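PDB 3P06: VP4 protein from Tellina virus 1, which is a serine protease that probably cleaves the viral polyprotein into its final products, and is held here as an acyl-enzyme with its own C terminus. Local coordinates for residues N94-W103 / S186-A194; T118-A126 / V145-A155. All coordinates share one frame; numbering follows the deposited sequence.

Contact 1: N94-W103 / S186-A194; sequences NQPQLAFNSW and SSGKNVAQA. With BME (beta-mercaptoethanol), chain F.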
# COMPACT_ATOMS: atom_id res chain seq x y z
N ASN A 94 7.05 4.99 14.94
CA ASN A 94 7.29 3.59 15.14
C ASN A 94 6.80 2.80 13.95
O ASN A 94 5.61 2.64 13.73
CB ASN A 94 6.73 3.10 16.49
CG ASN A 94 7.72 3.40 17.65
OD1 ASN A 94 8.27 2.48 18.26
ND2 ASN A 94 8.00 4.68 17.88
N GLN A 95 7.77 2.30 13.18
CA GLN A 95 7.46 1.75 11.86
C GLN A 95 7.89 0.27 11.76
O GLN A 95 9.00 -0.08 12.09
CB GLN A 95 8.17 2.55 10.82
CG GLN A 95 7.71 3.99 10.81
CD GLN A 95 8.32 4.81 9.68
OE1 GLN A 95 9.05 4.29 8.81
NE2 GLN A 95 8.07 6.13 9.71
N PRO A 96 6.99 -0.58 11.31
CA PRO A 96 7.38 -1.99 11.13
C PRO A 96 8.12 -2.22 9.79
O PRO A 96 8.00 -1.48 8.80
CB PRO A 96 6.04 -2.71 11.10
CG PRO A 96 5.11 -1.71 10.43
CD PRO A 96 5.56 -0.33 10.97
N GLN A 97 8.90 -3.29 9.77
CA GLN A 97 9.61 -3.71 8.55
C GLN A 97 8.57 -4.15 7.53
O GLN A 97 7.57 -4.84 7.89
CB GLN A 97 10.60 -4.82 8.88
CG GLN A 97 11.34 -5.32 7.64
CD GLN A 97 12.34 -6.47 7.91
OE1 GLN A 97 12.54 -6.88 9.03
NE2 GLN A 97 12.96 -6.95 6.86
N LEU A 98 8.72 -3.69 6.29
CA LEU A 98 7.80 -4.07 5.26
C LEU A 98 8.31 -5.31 4.54
O LEU A 98 9.46 -5.36 4.14
CB LEU A 98 7.73 -2.95 4.22
CG LEU A 98 6.82 -3.25 3.03
CD1 LEU A 98 5.26 -3.24 3.46
CD2 LEU A 98 7.08 -2.20 2.00
N ALA A 99 7.45 -6.29 4.36
CA ALA A 99 7.82 -7.59 3.77
C ALA A 99 6.87 -7.98 2.68
O ALA A 99 5.71 -7.59 2.71
CB ALA A 99 7.85 -8.70 4.87
N PHE A 100 7.38 -8.73 1.69
CA PHE A 100 6.61 -9.37 0.61
C PHE A 100 6.16 -8.36 -0.45
O PHE A 100 6.67 -7.25 -0.48
CB PHE A 100 5.48 -10.21 1.19
CG PHE A 100 5.86 -10.96 2.48
CD1 PHE A 100 7.20 -11.31 2.76
CD2 PHE A 100 4.90 -11.30 3.40
CE1 PHE A 100 7.56 -12.00 3.98
CE2 PHE A 100 5.22 -11.99 4.59
CZ PHE A 100 6.56 -12.33 4.89
N ASN A 101 5.23 -8.73 -1.32
CA ASN A 101 5.08 -7.97 -2.54
C ASN A 101 3.63 -7.57 -2.80
O ASN A 101 3.30 -7.06 -3.88
CB ASN A 101 5.68 -8.77 -3.73
CG ASN A 101 7.20 -8.66 -3.79
OD1 ASN A 101 7.87 -9.27 -2.98
ND2 ASN A 101 7.75 -7.83 -4.74
N SER A 102 2.77 -7.77 -1.81
CA SER A 102 1.38 -7.40 -1.94
C SER A 102 1.06 -5.85 -1.97
O SER A 102 -0.10 -5.46 -2.12
CB SER A 102 0.62 -8.07 -0.81
OG SER A 102 0.93 -7.35 0.41
N TRP A 103 2.09 -5.00 -1.84
CA TRP A 103 2.02 -3.52 -1.95
C TRP A 103 2.10 -3.10 -3.44
O TRP A 103 1.86 -1.94 -3.79
CB TRP A 103 3.20 -2.86 -1.19
CG TRP A 103 4.54 -3.44 -1.62
CD1 TRP A 103 5.21 -4.48 -1.03
CD2 TRP A 103 5.32 -3.02 -2.72
NE1 TRP A 103 6.37 -4.72 -1.70
CE2 TRP A 103 6.45 -3.85 -2.77
CE3 TRP A 103 5.17 -2.01 -3.71
CZ2 TRP A 103 7.48 -3.71 -3.77
CZ3 TRP A 103 6.18 -1.86 -4.71
CH2 TRP A 103 7.30 -2.74 -4.75
N SER A 186 -4.52 0.64 13.18
CA SER A 186 -3.61 0.30 14.29
C SER A 186 -2.17 0.30 13.76
O SER A 186 -1.92 0.04 12.56
CB SER A 186 -3.89 -1.12 14.85
OG SER A 186 -4.97 -1.08 15.77
N SER A 187 -1.23 0.55 14.66
CA SER A 187 0.16 0.38 14.27
C SER A 187 0.77 -0.83 14.96
O SER A 187 0.23 -1.33 15.93
CB SER A 187 0.96 1.65 14.58
OG SER A 187 0.68 2.10 15.90
N GLY A 188 1.90 -1.30 14.45
CA GLY A 188 2.64 -2.35 15.13
C GLY A 188 4.13 -2.16 14.95
O GLY A 188 4.59 -1.37 14.10
N LYS A 189 4.90 -2.89 15.72
CA LYS A 189 6.32 -2.83 15.54
C LYS A 189 6.78 -4.16 14.90
O LYS A 189 7.99 -4.36 14.63
CB LYS A 189 7.00 -2.57 16.89
CG LYS A 189 8.41 -2.07 16.82
CD LYS A 189 8.86 -1.52 18.17
CE LYS A 189 10.30 -1.90 18.45
NZ LYS A 189 10.73 -1.36 19.78
N ASN A 190 5.82 -5.06 14.66
CA ASN A 190 6.13 -6.43 14.24
C ASN A 190 6.24 -6.35 12.73
O ASN A 190 5.61 -5.50 12.17
CB ASN A 190 4.97 -7.38 14.63
CG ASN A 190 4.18 -6.92 15.91
OD1 ASN A 190 3.25 -6.04 15.88
ND2 ASN A 190 4.49 -7.59 17.03
N VAL A 191 6.98 -7.22 12.07
CA VAL A 191 6.98 -7.25 10.58
C VAL A 191 5.61 -7.06 9.88
O VAL A 191 4.65 -7.78 10.17
CB VAL A 191 7.68 -8.55 10.08
CG1 VAL A 191 7.58 -8.69 8.54
CG2 VAL A 191 9.18 -8.65 10.66
N ALA A 192 5.51 -6.11 8.93
CA ALA A 192 4.25 -5.91 8.20
C ALA A 192 4.29 -6.68 6.93
O ALA A 192 5.16 -6.45 6.08
CB ALA A 192 3.99 -4.39 7.89
N GLN A 193 3.35 -7.61 6.80
CA GLN A 193 3.25 -8.50 5.61
C GLN A 193 2.22 -7.93 4.66
O GLN A 193 1.01 -7.97 4.93
CB GLN A 193 2.89 -9.96 6.03
CG GLN A 193 3.67 -10.40 7.29
CD GLN A 193 3.33 -11.80 7.81
OE1 GLN A 193 2.89 -12.68 7.05
NE2 GLN A 193 3.56 -12.02 9.10
N ALA A 194 2.74 -7.44 3.53
CA ALA A 194 1.96 -6.77 2.48
C ALA A 194 1.80 -7.76 1.34
O ALA A 194 2.51 -8.76 1.27
CB ALA A 194 2.75 -5.55 1.94
C1 BME F . 1.80 1.24 10.94
C2 BME F . 0.88 0.24 10.20
O1 BME F . 2.36 0.77 12.19
S2 BME F . -0.87 0.91 10.23

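Contact 2: T118-A126 / V145-A155; sequences TPFLMVTGA and VAKPAGIGLAA. With SO4 (sulfate ion), chain B.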
# COMPACT_ATOMS: atom_id res chain seq x y z
N THR A 118 -6.27 10.83 -3.00
CA THR A 118 -6.17 9.37 -2.72
C THR A 118 -7.58 8.81 -2.82
O THR A 118 -8.52 9.44 -2.29
CB THR A 118 -5.69 9.23 -1.26
OG1 THR A 118 -4.37 9.79 -1.17
CG2 THR A 118 -5.72 7.80 -0.76
N PRO A 119 -7.77 7.66 -3.51
CA PRO A 119 -9.10 7.06 -3.62
C PRO A 119 -9.55 6.46 -2.26
O PRO A 119 -8.71 6.02 -1.45
CB PRO A 119 -8.90 5.88 -4.64
CG PRO A 119 -7.51 5.57 -4.60
CD PRO A 119 -6.77 6.90 -4.30
N PHE A 120 -10.85 6.41 -2.04
CA PHE A 120 -11.34 5.82 -0.81
C PHE A 120 -11.50 4.34 -1.09
O PHE A 120 -12.62 3.86 -1.28
CB PHE A 120 -12.65 6.47 -0.45
CG PHE A 120 -13.22 6.02 0.85
CD1 PHE A 120 -12.56 6.25 2.04
CD2 PHE A 120 -14.47 5.36 0.89
CE1 PHE A 120 -13.09 5.80 3.26
CE2 PHE A 120 -15.00 4.91 2.15
CZ PHE A 120 -14.32 5.17 3.30
N LEU A 121 -10.37 3.63 -1.12
CA LEU A 121 -10.38 2.26 -1.50
C LEU A 121 -8.99 1.73 -1.20
O LEU A 121 -8.00 2.38 -1.52
CB LEU A 121 -10.64 2.14 -3.00
CG LEU A 121 -10.77 0.72 -3.57
CD1 LEU A 121 -12.07 0.12 -3.19
CD2 LEU A 121 -10.61 0.67 -5.09
N MSE A 122 -8.90 0.56 -0.61
CA MSE A 122 -7.58 -0.01 -0.34
C MSE A 122 -7.32 -1.02 -1.44
O MSE A 122 -8.27 -1.59 -2.02
CB MSE A 122 -7.57 -0.72 1.01
CG MSE A 122 -7.85 0.26 2.17
SE MSE A 122 -7.58 -0.76 3.86
CE MSE A 122 -5.67 -0.36 3.95
N VAL A 123 -6.05 -1.26 -1.72
CA VAL A 123 -5.75 -2.19 -2.80
C VAL A 123 -4.71 -3.23 -2.37
O VAL A 123 -3.74 -2.87 -1.74
CB VAL A 123 -5.28 -1.37 -4.04
CG1 VAL A 123 -4.72 -2.29 -5.13
CG2 VAL A 123 -6.46 -0.45 -4.59
N THR A 124 -4.88 -4.50 -2.68
CA THR A 124 -3.83 -5.49 -2.33
C THR A 124 -3.54 -6.38 -3.53
O THR A 124 -4.48 -6.79 -4.25
CB THR A 124 -4.23 -6.38 -1.04
OG1 THR A 124 -3.11 -7.17 -0.57
CG2 THR A 124 -5.33 -7.36 -1.35
N GLY A 125 -2.27 -6.77 -3.69
CA GLY A 125 -1.90 -7.82 -4.61
C GLY A 125 -0.52 -7.58 -5.20
O GLY A 125 -0.05 -6.45 -5.25
N ALA A 126 0.12 -8.66 -5.66
CA ALA A 126 1.40 -8.62 -6.30
C ALA A 126 1.11 -8.43 -7.79
O ALA A 126 0.01 -8.71 -8.25
CB ALA A 126 2.15 -9.93 -6.05
N VAL A 145 -8.50 -5.48 8.51
CA VAL A 145 -8.17 -4.10 8.19
C VAL A 145 -9.33 -3.34 7.59
O VAL A 145 -9.75 -2.30 8.15
CB VAL A 145 -6.94 -4.00 7.19
CG1 VAL A 145 -6.60 -2.52 6.95
CG2 VAL A 145 -5.74 -4.73 7.75
N ALA A 146 -9.81 -3.78 6.43
CA ALA A 146 -10.70 -2.92 5.64
C ALA A 146 -12.10 -2.82 6.22
O ALA A 146 -12.71 -1.70 6.27
CB ALA A 146 -10.75 -3.41 4.16
N LYS A 147 -12.68 -3.96 6.58
CA LYS A 147 -14.02 -3.94 7.21
C LYS A 147 -14.06 -3.18 8.54
O LYS A 147 -14.90 -2.33 8.69
CB LYS A 147 -14.69 -5.31 7.38
CG LYS A 147 -14.95 -6.07 6.09
CD LYS A 147 -16.11 -5.52 5.33
CE LYS A 147 -16.31 -6.40 4.12
NZ LYS A 147 -17.32 -5.77 3.32
N PRO A 148 -13.14 -3.44 9.47
CA PRO A 148 -13.19 -2.58 10.66
C PRO A 148 -12.89 -1.08 10.42
O PRO A 148 -13.37 -0.24 11.20
CB PRO A 148 -12.17 -3.23 11.66
CG PRO A 148 -11.34 -4.23 10.84
CD PRO A 148 -12.16 -4.56 9.56
N ALA A 149 -12.11 -0.73 9.38
CA ALA A 149 -11.83 0.68 9.09
C ALA A 149 -12.97 1.31 8.29
O ALA A 149 -12.99 2.54 8.07
CB ALA A 149 -10.47 0.83 8.29
N GLY A 150 -13.92 0.49 7.83
CA GLY A 150 -15.03 1.00 7.03
C GLY A 150 -14.67 1.45 5.60
O GLY A 150 -15.22 2.44 5.08
N ILE A 151 -13.78 0.73 4.93
CA ILE A 151 -13.38 1.15 3.59
C ILE A 151 -13.37 -0.09 2.69
O ILE A 151 -13.13 -1.18 3.16
CB ILE A 151 -12.02 1.86 3.63
CG1 ILE A 151 -11.57 2.38 2.25
CG2 ILE A 151 -10.87 0.88 4.24
CD1 ILE A 151 -10.27 3.38 2.35
N GLY A 152 -13.68 0.06 1.42
CA GLY A 152 -13.60 -1.05 0.44
C GLY A 152 -12.17 -1.55 0.14
O GLY A 152 -11.17 -0.82 0.27
N LEU A 153 -12.09 -2.79 -0.34
CA LEU A 153 -10.79 -3.33 -0.71
C LEU A 153 -10.90 -3.89 -2.13
O LEU A 153 -11.86 -4.60 -2.40
CB LEU A 153 -10.47 -4.47 0.23
CG LEU A 153 -9.17 -5.24 -0.13
CD1 LEU A 153 -7.88 -4.39 0.01
CD2 LEU A 153 -9.00 -6.53 0.68
N ALA A 154 -9.93 -3.58 -2.99
CA ALA A 154 -9.83 -4.15 -4.32
C ALA A 154 -8.74 -5.18 -4.29
O ALA A 154 -7.69 -4.97 -3.66
CB ALA A 154 -9.50 -3.10 -5.37
N ALA A 155 -8.98 -6.31 -4.97
CA ALA A 155 -7.98 -7.42 -4.98
C ALA A 155 -8.39 -8.35 -6.08
O ALA A 155 -9.53 -8.26 -6.55
CB ALA A 155 -7.97 -8.25 -3.61
S SO4 B . -2.65 -10.72 -0.98
O1 SO4 B . -2.62 -9.86 -2.14
O2 SO4 B . -3.98 -10.61 -0.38
O3 SO4 B . -2.41 -12.07 -1.45
O4 SO4 B . -1.64 -10.48 0.02
O HOH W 1 -14.38 2.02 -0.25

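Contact 1: N94-W103 / S186-A194
At S102, chi1 of 74° sets OG between the backbone N and the carbonyl carbon, pointing it at A194, whose carbonyl carbon it holds in a covalent ester (OG to C, 1.3 Å). F100, with chi1 of -39°, keeps CG beside its own N and anti to its carbonyl carbon, which lays the ring alongside the Q193 side chain: F100 CE2 comes within 3.4 Å of Q193 CB. Q193 is extended beyond CG, its amide plane stands 76° from the ring, and OE1 ends at the ring edge, in its plane. The methyl of the preceding residue, A99, lies over one face of the ring, toward its rim. At the ester carbonyl, S102 N gives A194 O a weak hydrogen bond of 3.2 Å, consistent with an oxyanion-hole contribution.

This is an intramolecular acyl-enzyme: S102 is the predicted nucleophile and the chain's own end lies in the binding groove like a substrate. Three backbone bonds set its register, A192 N to Q97 O at 2.6 Å, A99 N to A192 O at 2.9 Å and A194 N to A99 O at 3.1 Å. Strand 192-193 is thereby inserted parallel to 98-99 and antiparallel to 9-18.

A194, the P1 residue, is small enough for a buried apolar site, where its CB meets L98 CD1 at 3.7 Å and the W103 ring edge at CD1 at 4.0 Å, with V14 alongside. A192, at P3, turns its methyl to the L98 face of the sheet, against the P96 ring, V14 and F27. V191 instead packs CG1 on the A99 methyl. Where the strand register ends, P96 leans on G188 and N190 carbonyls, and G188 N donates to the hydroxyl of beta-mercaptoethanol.

Contact 2: T118-A126 / V145-A155
The F120 ring carries I151 on one face: CG1 sits over the ring centre, 3.9 Å from the centroid and 10° off the normal, a CH-pi contact, while I151 CD1 reaches the CD1 side of the ring. The G150 carbonyl approaches CZ obliquely, and the W178 ring meets F120 with planes about 50° apart. F120 extends to I151 because CG lies anti to its backbone N (chi1 -176°). Backbone bonds join parallel strands 122-123 and 153-155: M122 N to G152 O and A154 N to M122 O, each 2.8 Å, then T124 N to A154 O at 3.0 Å. Just before them, a water accepts from G152 N and donates to F120 O. G150, at positive phi, ends helix 138-149 in a Schellman motif and turns the chain back toward the sheet, completing a beta-alpha-beta crossover. Selenomethionine M122, long and bent at chi3, packs between strand and helix end, its SE 3.7 Å from both V145 CG1 and I151 CG2. On the V123 face, L121 CD2 and V123 CG2 both touch the A154 methyl. Backbone hydrogen bonds thus fix the register and the meeting side chains are almost all apolar, whereas T124 OG1, hydrogen-bonded to K141 NZ, links the strand end to the predicted catalytic lysine.

From the N terminus, the chain lays down strands 9-18 and 21-31 before reaching 94-103, the first half of contact 1. It continues through helix 104-111 to 118-126, then through a short excursion into helix 138-149, which bears K141 and whose last turn opens 145-155, where contact 2 closes its loop. Helix 166-173 follows, and only at 186-194, the chain's end, does contact 1 close. Contact 2 is thus nested within contact 1. Contact 1 belongs to the large mixed sheet, contact 2 to the small parallel one, with centres about 16 Å apart. They meet where S102 O and G125 N lie 3.0 Å apart, a probable hydrogen bond, bringing the nucleophile beside T124 and K141.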